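PDB 5IVU: cofilin, which probably binds actin, as a bacterial member of the ADF/cofilin family of actin-binding proteins. Local coordinates for residues D57-E62 against V87-D92. Numbering follows the deposited sequence.
Sequences DLPEDE and VSWAPD
In this ADF-homology fold, a mixed sheet flanked by helices, the buried indole of Trp-89 binds the end of strand 81-89 to the type I turn Pro-59 to Glu-62 in the loop between helix 51-57 and strand 64-72. The polar link is one hydrogen bond: NE1 of Trp-89 points its N-H at O of Pro-59, 2.7 Å away, almost straight at 176°. The acceptor lies in the indole plane, although NE1 stands 34° out of the carbonyl plane. Tryptophan suits the site because it joins a broad apolar surface to a single N-H; a phenylalanine here would probably leave the carbonyl of Pro-59 without this donor and the turn less firmly fixed.

Apolar atoms lie against both ring faces. Leu-58 lays CB over the five-membered ring, a CH-pi contact 4.0 Å from its centroid, while CD2 reaches CG of Trp-89. Trp-89 holds CG anti to its backbone N (chi1 179°), which carries the indole toward the turn. Phe-125 meets the same ring obliquely. Pro-91, compact and rigid, sets CD 3.7 Å above the opposite face, toward the NE1/CD1 rim, and its CB lies 3.5 Å from O of Glu-60. That CD also rests 3.4 Å from O of Glu-62.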
loop_
_atom_site.group_PDB
_atom_site.type_symbol
_atom_site.label_atom_id
_atom_site.label_comp_id
_atom_site.label_asym_id
_atom_site.label_seq_id
_atom_site.Cartn_x
_atom_site.Cartn_y
_atom_site.Cartn_z
ATOM N N ASP A 57 9.172 -1.566 5.860
ATOM C CA ASP A 57 8.540 -2.712 5.175
ATOM C C ASP A 57 8.387 -2.574 3.656
ATOM O O ASP A 57 7.967 -3.525 2.993
ATOM C CB ASP A 57 7.180 -3.026 5.803
ATOM C CG ASP A 57 7.320 -3.622 7.178
ATOM O OD1 ASP A 57 7.845 -4.742 7.232
ATOM O OD2 ASP A 57 6.940 -2.993 8.187
ATOM N N LEU A 58 8.714 -1.406 3.110
ATOM C CA LEU A 58 8.814 -1.235 1.664
ATOM C C LEU A 58 10.215 -1.687 1.263
ATOM O O LEU A 58 11.195 -0.977 1.551
ATOM C CB LEU A 58 8.592 0.229 1.275
ATOM C CG LEU A 58 7.213 0.799 1.620
ATOM C CD1 LEU A 58 7.203 2.293 1.356
ATOM C CD2 LEU A 58 6.111 0.106 0.831
ATOM N N PRO A 59 10.331 -2.874 0.620
ATOM C CA PRO A 59 11.688 -3.326 0.318
ATOM C C PRO A 59 12.301 -2.444 -0.749
ATOM O O PRO A 59 11.612 -2.061 -1.701
ATOM C CB PRO A 59 11.500 -4.767 -0.182
ATOM C CG PRO A 59 10.043 -5.067 -0.073
ATOM C CD PRO A 59 9.330 -3.752 -0.003
ATOM N N GLU A 60 13.580 -2.125 -0.576
ATOM C CA GLU A 60 14.265 -1.166 -1.438
ATOM C C GLU A 60 14.442 -1.614 -2.894
ATOM O O GLU A 60 14.594 -0.764 -3.771
ATOM C CB GLU A 60 15.620 -0.752 -0.835
ATOM C CG GLU A 60 16.701 -1.823 -0.811
ATOM C CD GLU A 60 17.858 -1.454 0.109
ATOM O OE1 GLU A 60 18.734 -0.666 -0.318
ATOM O OE2 GLU A 60 17.891 -1.963 1.257
ATOM N N ASP A 61 14.407 -2.923 -3.146
ATOM C CA ASP A 61 14.625 -3.475 -4.489
ATOM C C ASP A 61 13.495 -4.423 -4.956
ATOM O O ASP A 61 13.723 -5.307 -5.788
ATOM C CB ASP A 61 15.995 -4.178 -4.528
ATOM C CG ASP A 61 16.101 -5.348 -3.538
ATOM O OD1 ASP A 61 15.154 -5.580 -2.748
ATOM O OD2 ASP A 61 17.143 -6.039 -3.560
ATOM N N GLU A 62 12.288 -4.236 -4.412
ATOM C CA GLU A 62 11.110 -5.007 -4.814
ATOM C C GLU A 62 9.868 -4.134 -4.835
ATOM O O GLU A 62 9.781 -3.162 -4.090
ATOM C CB GLU A 62 10.856 -6.172 -3.866
ATOM C CG GLU A 62 11.881 -7.288 -3.935
ATOM C CD GLU A 62 11.352 -8.586 -3.347
ATOM O OE1 GLU A 62 10.391 -9.156 -3.914
ATOM O OE2 GLU A 62 11.885 -9.036 -2.316
ATOM N N VAL A 87 -0.747 2.915 -2.162
ATOM C CA VAL A 87 0.629 3.180 -2.538
ATOM C C VAL A 87 1.048 2.089 -3.512
ATOM O O VAL A 87 1.019 0.916 -3.154
ATOM C CB VAL A 87 1.568 3.122 -1.304
ATOM C CG1 VAL A 87 3.037 3.261 -1.705
ATOM C CG2 VAL A 87 1.192 4.202 -0.298
ATOM N N SER A 88 1.423 2.469 -4.729
ATOM C CA SER A 88 2.114 1.560 -5.629
ATOM C C SER A 88 3.610 1.803 -5.452
ATOM O O SER A 88 4.103 2.883 -5.770
ATOM C CB SER A 88 1.705 1.799 -7.074
ATOM O OG SER A 88 0.323 1.581 -7.230
ATOM N N TRP A 89 4.310 0.813 -4.902
ATOM C CA TRP A 89 5.741 0.907 -4.671
ATOM C C TRP A 89 6.437 0.210 -5.832
ATOM O O TRP A 89 6.244 -0.982 -6.060
ATOM C CB TRP A 89 6.098 0.284 -3.323
ATOM C CG TRP A 89 7.549 0.285 -2.976
ATOM C CD1 TRP A 89 8.318 -0.801 -2.694
ATOM C CD2 TRP A 89 8.404 1.424 -2.867
ATOM N NE1 TRP A 89 9.605 -0.417 -2.425
ATOM C CE2 TRP A 89 9.686 0.947 -2.520
ATOM C CE3 TRP A 89 8.213 2.806 -3.031
ATOM C CZ2 TRP A 89 10.772 1.798 -2.323
ATOM C CZ3 TRP A 89 9.296 3.655 -2.839
ATOM C CH2 TRP A 89 10.560 3.145 -2.484
ATOM N N ALA A 90 7.230 0.973 -6.578
ATOM C CA ALA A 90 7.886 0.487 -7.788
ATOM C C ALA A 90 9.267 1.127 -7.875
ATOM O O ALA A 90 9.494 2.007 -8.711
ATOM C CB ALA A 90 7.040 0.821 -9.011
ATOM N N PRO A 91 10.192 0.689 -7.007
ATOM C CA PRO A 91 11.507 1.313 -6.944
ATOM C C PRO A 91 12.351 0.976 -8.163
ATOM O O PRO A 91 12.229 -0.131 -8.702
ATOM C CB PRO A 91 12.117 0.707 -5.670
ATOM C CG PRO A 91 11.495 -0.636 -5.564
ATOM C CD PRO A 91 10.099 -0.462 -6.089
ATOM N N ASP A 92 13.207 1.917 -8.560
ATOM C CA ASP A 92 14.021 1.803 -9.772
ATOM C C ASP A 92 14.854 0.513 -9.825
ATOM O O ASP A 92 14.938 -0.133 -10.869
ATOM C CB ASP A 92 14.948 3.026 -9.911
ATOM C CG ASP A 92 14.180 4.352 -10.057
ATOM O OD1 ASP A 92 12.964 4.331 -10.343
ATOM O OD2 ASP A 92 14.804 5.422 -9.873
#